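Local atomic coordinates of malate dehydrogenase (Naegleria fowleri, PDB entry 6UM4), a protein that probably catalyses the reversible, NAD(H)-dependent interconversion of malate and oxaloacetate, as a member of the lactate/malate dehydrogenase family. Residues 243-254 against 335-346. Residues are numbered along the deposited sequence; the frame is centred on the assembly and turned at random.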
ATOM      1  N   GLU A 243      -8.341 -13.236  24.474  1.00 24.52           N
ATOM      2  CA  GLU A 243      -8.712 -13.423  23.075  1.00 23.84           C
ATOM      3  C   GLU A 243      -8.631 -12.134  22.259  1.00 23.24           C
ATOM      4  O   GLU A 243      -8.672 -12.193  21.025  1.00 22.60           O
ATOM      5  CB  GLU A 243     -10.123 -14.004  22.981  1.00 24.55           C
ATOM      6  CG  GLU A 243     -10.162 -15.513  23.101  1.00 39.35           C
ATOM      7  CD  GLU A 243      -9.920 -15.998  24.513  1.00 45.38           C
ATOM      8  OE1 GLU A 243      -9.971 -15.161  25.448  1.00 47.85           O
ATOM      9  OE2 GLU A 243      -9.672 -17.219  24.678  1.00 44.07           O
ATOM     10  N   ASN A 244      -8.590 -10.975  22.914  1.00 23.57           N
ATOM     11  CA  ASN A 244      -8.460  -9.709  22.199  1.00 23.12           C
ATOM     12  C   ASN A 244      -7.017  -9.366  21.831  1.00 28.30           C
ATOM     13  O   ASN A 244      -6.782  -8.298  21.259  1.00 22.00           O
ATOM     14  CB  ASN A 244      -9.075  -8.568  23.037  1.00 23.95           C
ATOM     15  CG  ASN A 244     -10.587  -8.641  23.086  1.00 24.77           C
ATOM     16  OD1 ASN A 244     -11.196  -9.408  22.348  1.00 29.21           O
ATOM     17  ND2 ASN A 244     -11.195  -7.870  23.956  1.00 25.72           N
ATOM     18  N   ILE A 245      -6.051 -10.219  22.168  1.00 31.46           N
ATOM     19  CA  ILE A 245      -4.652 -10.036  21.797  1.00 21.51           C
ATOM     20  C   ILE A 245      -4.215 -11.258  21.008  1.00 23.67           C
ATOM     21  O   ILE A 245      -4.164 -12.362  21.563  1.00 21.31           O
ATOM     22  CB  ILE A 245      -3.757  -9.855  23.035  1.00 26.90           C
ATOM     23  CG1 ILE A 245      -4.259  -8.702  23.907  1.00 28.06           C
ATOM     24  CG2 ILE A 245      -2.301  -9.678  22.628  1.00 26.85           C
ATOM     25  CD1 ILE A 245      -3.413  -8.485  25.152  1.00 23.26           C
ATOM     26  N   THR A 246      -3.880 -11.072  19.726  1.00 21.88           N
ATOM     27  CA  THR A 246      -3.435 -12.194  18.911  1.00 19.88           C
ATOM     28  C   THR A 246      -2.093 -11.884  18.263  1.00 22.88           C
ATOM     29  O   THR A 246      -1.645 -10.738  18.205  1.00 27.03           O
ATOM     30  CB  THR A 246      -4.462 -12.544  17.833  1.00 20.45           C
ATOM     31  OG1 THR A 246      -4.667 -11.410  16.986  1.00 21.53           O
ATOM     32  CG2 THR A 246      -5.786 -12.923  18.472  1.00 21.25           C
ATOM     33  N   ALA A 247      -1.459 -12.930  17.748  1.00 19.16           N
ATOM     34  CA  ALA A 247      -0.226 -12.803  16.999  1.00 18.79           C
ATOM     35  C   ALA A 247      -0.496 -13.198  15.545  1.00 21.58           C
ATOM     36  O   ALA A 247      -1.416 -13.972  15.263  1.00 21.50           O
ATOM     37  CB  ALA A 247       0.870 -13.672  17.627  1.00 19.10           C
ATOM     38  N   MET A 248       0.287 -12.648  14.612  1.00 18.02           N
ATOM     39  CA  MET A 248      -0.033 -12.777  13.191  1.00 17.69           C
ATOM     40  C   MET A 248       0.636 -13.986  12.542  1.00 18.58           C
ATOM     41  O   MET A 248       1.866 -14.032  12.413  1.00 20.81           O
ATOM     42  CB  MET A 248       0.375 -11.530  12.418  1.00 17.46           C
ATOM     43  CG  MET A 248      -0.259 -11.555  11.047  1.00 18.87           C
ATOM     44  SD  MET A 248       0.027 -10.076  10.079  1.00 22.65           S
ATOM     45  CE  MET A 248       1.773 -10.329   9.707  1.00 17.13           C
ATOM     46  N   THR A 249      -0.174 -14.939  12.081  1.00 23.32           N
ATOM     47  CA  THR A 249       0.284 -15.998  11.180  1.00 17.72           C
ATOM     48  C   THR A 249      -0.385 -15.891   9.819  1.00 23.56           C
ATOM     49  O   THR A 249      -0.287 -16.817   8.996  1.00 17.63           O
ATOM     50  CB  THR A 249       0.003 -17.368  11.784  1.00 18.10           C
ATOM     51  OG1 THR A 249      -1.375 -17.422  12.166  1.00 22.24           O
ATOM     52  CG2 THR A 249       0.866 -17.562  13.013  1.00 21.90           C
ATOM     53  N   ARG A 250      -1.092 -14.783   9.584  1.00 22.06           N
ATOM     54  CA  ARG A 250      -1.858 -14.623   8.364  1.00 18.29           C
ATOM     55  C   ARG A 250      -0.954 -14.625   7.152  1.00 17.21           C
ATOM     56  O   ARG A 250      -1.394 -14.982   6.059  1.00 23.20           O
ATOM     57  CB  ARG A 250      -2.659 -13.316   8.432  1.00 25.78           C
ATOM     58  CG  ARG A 250      -3.594 -13.064   7.248  1.00 17.44           C
ATOM     59  CD  ARG A 250      -4.437 -14.304   6.961  1.00 20.39           C
ATOM     60  NE  ARG A 250      -5.423 -14.039   5.930  1.00 21.09           N
ATOM     61  CZ  ARG A 250      -6.627 -13.526   6.149  1.00 26.28           C
ATOM     62  NH1 ARG A 250      -7.016 -13.221   7.387  1.00 22.38           N
ATOM     63  NH2 ARG A 250      -7.440 -13.299   5.115  1.00 21.11           N
ATOM     64  N   LEU A 251       0.309 -14.211   7.314  1.00 17.14           N
ATOM     65  CA  LEU A 251       1.205 -14.194   6.166  1.00 18.61           C
ATOM     66  C   LEU A 251       1.652 -15.613   5.820  1.00 21.91           C
ATOM     67  O   LEU A 251       1.712 -15.982   4.640  1.00 21.73           O
ATOM     68  CB  LEU A 251       2.403 -13.279   6.419  1.00 17.20           C
ATOM     69  CG  LEU A 251       3.325 -13.221   5.198  1.00 17.39           C
ATOM     70  CD1 LEU A 251       2.590 -12.663   3.980  1.00 22.06           C
ATOM     71  CD2 LEU A 251       4.654 -12.502   5.445  1.00 17.58           C
ATOM     72  N   ASP A 252       1.970 -16.424   6.835  1.00 17.58           N
ATOM     73  CA  ASP A 252       2.185 -17.847   6.593  1.00 19.54           C
ATOM     74  C   ASP A 252       0.979 -18.446   5.880  1.00 17.98           C
ATOM     75  O   ASP A 252       1.112 -19.165   4.876  1.00 18.24           O
ATOM     76  CB  ASP A 252       2.461 -18.588   7.901  1.00 18.15           C
ATOM     77  CG  ASP A 252       3.576 -17.953   8.739  1.00 24.55           C
ATOM     78  OD1 ASP A 252       4.696 -17.715   8.240  1.00 22.95           O
ATOM     79  OD2 ASP A 252       3.350 -17.754   9.953  1.00 28.22           O
ATOM     80  N   HIS A 253      -0.211 -18.148   6.397  1.00 17.86           N
ATOM     81  CA  HIS A 253      -1.454 -18.636   5.809  1.00 18.03           C
ATOM     82  C   HIS A 253      -1.563 -18.259   4.334  1.00 24.58           C
ATOM     83  O   HIS A 253      -1.759 -19.121   3.469  1.00 22.83           O
ATOM     84  CB  HIS A 253      -2.628 -18.075   6.616  1.00 20.20           C
ATOM     85  CG  HIS A 253      -3.969 -18.480   6.100  1.00 22.64           C
ATOM     86  ND1 HIS A 253      -4.731 -19.454   6.704  1.00 27.11           N
ATOM     87  CD2 HIS A 253      -4.692 -18.034   5.046  1.00 28.39           C
ATOM     88  CE1 HIS A 253      -5.866 -19.599   6.042  1.00 26.59           C
ATOM     89  NE2 HIS A 253      -5.870 -18.745   5.032  1.00 28.22           N
ATOM     90  N   ASP A 254      -1.404 -16.971   4.028  1.00 18.87           N
ATOM     91  CA  ASP A 254      -1.520 -16.525   2.651  1.00 17.85           C
ATOM     92  C   ASP A 254      -0.412 -17.100   1.777  1.00 22.10           C
ATOM     93  O   ASP A 254      -0.607 -17.275   0.567  1.00 19.95           O
ATOM     94  CB  ASP A 254      -1.517 -14.981   2.584  1.00 19.03           C
ATOM     95  CG  ASP A 254      -2.792 -14.366   3.158  1.00 25.39           C
ATOM     96  OD1 ASP A 254      -3.813 -15.094   3.298  1.00 22.55           O
ATOM     97  OD2 ASP A 254      -2.769 -13.156   3.494  1.00 29.26           O
ATOM     98  N   ALA A 335       3.887  -8.577   4.396  1.00 17.54           N
ATOM     99  CA  ALA A 335       3.557  -8.619   5.823  1.00 20.93           C
ATOM    100  C   ALA A 335       2.527  -7.549   6.176  1.00 23.04           C
ATOM    101  O   ALA A 335       1.600  -7.805   6.956  1.00 21.40           O
ATOM    102  CB  ALA A 335       4.808  -8.473   6.698  1.00 18.60           C
ATOM    103  N   ALA A 336       2.680  -6.336   5.616  1.00 17.50           N
ATOM    104  CA  ALA A 336       1.664  -5.305   5.829  1.00 17.57           C
ATOM    105  C   ALA A 336       0.323  -5.765   5.276  1.00 17.47           C
ATOM    106  O   ALA A 336      -0.716  -5.590   5.923  1.00 17.48           O
ATOM    107  CB  ALA A 336       2.087  -3.983   5.173  1.00 20.53           C
ATOM    108  N   ASP A 337       0.335  -6.396   4.095  1.00 20.48           N
ATOM    109  CA  ASP A 337      -0.898  -6.933   3.523  1.00 17.48           C
ATOM    110  C   ASP A 337      -1.559  -7.958   4.452  1.00 19.63           C
ATOM    111  O   ASP A 337      -2.783  -7.960   4.619  1.00 23.67           O
ATOM    112  CB  ASP A 337      -0.614  -7.573   2.169  1.00 17.60           C
ATOM    113  CG  ASP A 337      -1.847  -8.198   1.568  1.00 19.47           C
ATOM    114  OD1 ASP A 337      -2.657  -7.455   0.964  1.00 25.51           O
ATOM    115  OD2 ASP A 337      -2.007  -9.435   1.702  1.00 25.07           O
ATOM    116  N   ALA A 338      -0.771  -8.875   5.013  1.00 17.12           N
ATOM    117  CA  ALA A 338      -1.331  -9.854   5.948  1.00 17.33           C
ATOM    118  C   ALA A 338      -1.913  -9.181   7.187  1.00 18.19           C
ATOM    119  O   ALA A 338      -2.943  -9.625   7.717  1.00 17.22           O
ATOM    120  CB  ALA A 338      -0.255 -10.860   6.350  1.00 16.96           C
ATOM    121  N   ALA A 339      -1.248  -8.136   7.696  1.00 17.18           N
ATOM    122  CA  ALA A 339      -1.795  -7.405   8.848  1.00 17.31           C
ATOM    123  C   ALA A 339      -3.120  -6.738   8.496  1.00 18.25           C
ATOM    124  O   ALA A 339      -4.084  -6.798   9.260  1.00 17.78           O
ATOM    125  CB  ALA A 339      -0.801  -6.361   9.362  1.00 17.93           C
ATOM    126  N   ILE A 340      -3.192  -6.088   7.339  1.00 20.43           N
ATOM    127  CA  ILE A 340      -4.474  -5.528   6.927  1.00 22.38           C
ATOM    128  C   ILE A 340      -5.530  -6.628   6.895  1.00 19.50           C
ATOM    129  O   ILE A 340      -6.610  -6.492   7.480  1.00 23.11           O
ATOM    130  CB  ILE A 340      -4.344  -4.824   5.565  1.00 18.61           C
ATOM    131  CG1 ILE A 340      -3.435  -3.596   5.682  1.00 20.47           C
ATOM    132  CG2 ILE A 340      -5.712  -4.370   5.085  1.00 18.63           C
ATOM    133  CD1 ILE A 340      -3.982  -2.477   6.569  1.00 20.84           C
ATOM    134  N   LYS A 341      -5.209  -7.765   6.268  1.00 17.84           N
ATOM    135  CA  LYS A 341      -6.201  -8.837   6.185  1.00 18.02           C
ATOM    136  C   LYS A 341      -6.562  -9.373   7.575  1.00 19.38           C
ATOM    137  O   LYS A 341      -7.738  -9.638   7.866  1.00 18.52           O
ATOM    138  CB  LYS A 341      -5.704  -9.970   5.279  1.00 18.58           C
ATOM    139  CG  LYS A 341      -5.761  -9.677   3.752  1.00 17.99           C
ATOM    140  CD  LYS A 341      -5.185 -10.852   2.979  1.00 20.42           C
ATOM    141  CE  LYS A 341      -5.504 -10.799   1.486  1.00 23.17           C
ATOM    142  NZ  LYS A 341      -4.664  -9.820   0.727  1.00 22.23           N
ATOM    143  N   HIS A 342      -5.563  -9.569   8.434  1.00 17.82           N
ATOM    144  CA  HIS A 342      -5.836 -10.071   9.779  1.00 17.99           C
ATOM    145  C   HIS A 342      -6.794  -9.146  10.528  1.00 21.33           C
ATOM    146  O   HIS A 342      -7.794  -9.600  11.094  1.00 23.88           O
ATOM    147  CB  HIS A 342      -4.525 -10.246  10.546  1.00 17.73           C
ATOM    148  CG  HIS A 342      -4.707 -10.672  11.982  1.00 22.85           C
ATOM    149  ND1 HIS A 342      -4.215 -11.861  12.474  1.00 19.69           N
ATOM    150  CD2 HIS A 342      -5.312 -10.058  13.028  1.00 20.28           C
ATOM    151  CE1 HIS A 342      -4.515 -11.970  13.758  1.00 18.35           C
ATOM    152  NE2 HIS A 342      -5.186 -10.891  14.121  1.00 18.59           N
ATOM    153  N   MET A 343      -6.493  -7.840  10.565  1.00 18.46           N
ATOM    154  CA  MET A 343      -7.363  -6.914  11.296  1.00 19.00           C
ATOM    155  C   MET A 343      -8.728  -6.803  10.634  1.00 19.48           C
ATOM    156  O   MET A 343      -9.760  -6.786  11.314  1.00 20.08           O
ATOM    157  CB  MET A 343      -6.713  -5.534  11.389  1.00 20.44           C
ATOM    158  CG  MET A 343      -5.494  -5.515  12.246  1.00 24.26           C
ATOM    159  SD  MET A 343      -5.927  -6.092  13.880  1.00 36.11           S
ATOM    160  CE  MET A 343      -7.323  -5.022  14.294  1.00 20.85           C
ATOM    161  N   HIS A 344      -8.747  -6.715   9.305  1.00 19.35           N
ATOM    162  CA  HIS A 344     -10.000  -6.581   8.580  1.00 24.29           C
ATOM    163  C   HIS A 344     -10.955  -7.721   8.910  1.00 20.27           C
ATOM    164  O   HIS A 344     -12.128  -7.488   9.226  1.00 27.70           O
ATOM    165  CB  HIS A 344      -9.722  -6.533   7.079  1.00 21.09           C
ATOM    166  CG  HIS A 344     -10.958  -6.650   6.256  1.00 26.30           C
ATOM    167  ND1 HIS A 344     -11.558  -7.861   5.985  1.00 24.78           N
ATOM    168  CD2 HIS A 344     -11.742  -5.702   5.687  1.00 27.35           C
ATOM    169  CE1 HIS A 344     -12.652  -7.657   5.274  1.00 29.45           C
ATOM    170  NE2 HIS A 344     -12.782  -6.356   5.073  1.00 31.74           N
ATOM    171  N   ASP A 345     -10.471  -8.969   8.811  1.00 21.09           N
ATOM    172  CA  ASP A 345     -11.285 -10.136   9.137  1.00 24.62           C
ATOM    173  C   ASP A 345     -11.661 -10.174  10.625  1.00 27.56           C
ATOM    174  O   ASP A 345     -12.791 -10.543  10.975  1.00 21.98           O
ATOM    175  CB  ASP A 345     -10.535 -11.410   8.724  1.00 22.65           C
ATOM    176  CG  ASP A 345     -10.310 -11.500   7.195  1.00 28.06           C
ATOM    177  OD1 ASP A 345     -10.852 -10.646   6.452  1.00 23.09           O
ATOM    178  OD2 ASP A 345      -9.598 -12.425   6.734  1.00 24.44           O
ATOM    179  N   TRP A 346     -10.737  -9.789  11.514  1.00 25.31           N
ATOM    180  CA  TRP A 346     -11.046  -9.754  12.945  1.00 20.79           C
ATOM    181  C   TRP A 346     -12.249  -8.859  13.226  1.00 23.44           C
ATOM    182  O   TRP A 346     -13.136  -9.214  14.017  1.00 27.57           O
ATOM    183  CB  TRP A 346      -9.819  -9.257  13.719  1.00 22.88           C
ATOM    184  CG  TRP A 346      -9.726  -9.670  15.185  1.00 20.69           C
ATOM    185  CD1 TRP A 346     -10.643 -10.376  15.909  1.00 21.38           C
ATOM    186  CD2 TRP A 346      -8.621  -9.414  16.077  1.00 20.47           C
ATOM    187  NE1 TRP A 346     -10.180 -10.577  17.198  1.00 21.59           N
ATOM    188  CE2 TRP A 346      -8.940 -10.005  17.323  1.00 21.04           C
ATOM    189  CE3 TRP A 346      -7.394  -8.738  15.940  1.00 19.95           C
ATOM    190  CZ2 TRP A 346      -8.083  -9.940  18.428  1.00 21.10           C
ATOM    191  CZ3 TRP A 346      -6.534  -8.690  17.035  1.00 20.01           C
ATOM    192  CH2 TRP A 346      -6.892  -9.274  18.271  1.00 20.59           C
TER
HETATM  193  O   HOH W   1      -2.569 -14.267  11.702  1.00 21.30           O
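Arg250 lies as a knob in the hole formed by Ala338, Lys341, His342 and Asp345. Both terminal nitrogens form a salt bridge with one oxygen, NH1 and NH2 each 2.8 Å from Asp345 OD2. The carboxylate is turned 34° from the guanidinium plane, and Asn350 also bonds OD2. A bend at chi2 (49°) brings NE round to a second salt bridge with Asp254 OD1, while Lys341 CB covers one guanidinium face.

Packing is close where Ala338 CB lies 3.6 Å from Leu251 CB and Met248 SD rests 3.3 Å from Ala339 N; with alanines at the interface, the axes of segments 250-254 and 335-346 come within 8.8 Å, their directions 105° apart. His342 ties the helix to two points of 243-254: NE2 hydrogen-bonds Thr246 OG1 (3.0 Å), and ND1 reaches the Thr249 amide through a water. The Thr246 hydroxyl also lies over one face of the Trp346 indole.

At the looser, partly exposed margin, partly covered by the second subunit, Leu251 CD2 stays 4.2 Å from Ala335 CB, and Lys341 NZ turns away to Asp337 and that subunit's Gly153. Helix 332-348 thus packs against the last parallel Rossmann strand and the following helix, probably joining NAD-binding and C-terminal domains; nearby, Asp252 hydrogen-bonds His280, consistent with the family's catalytic Asp-His pair.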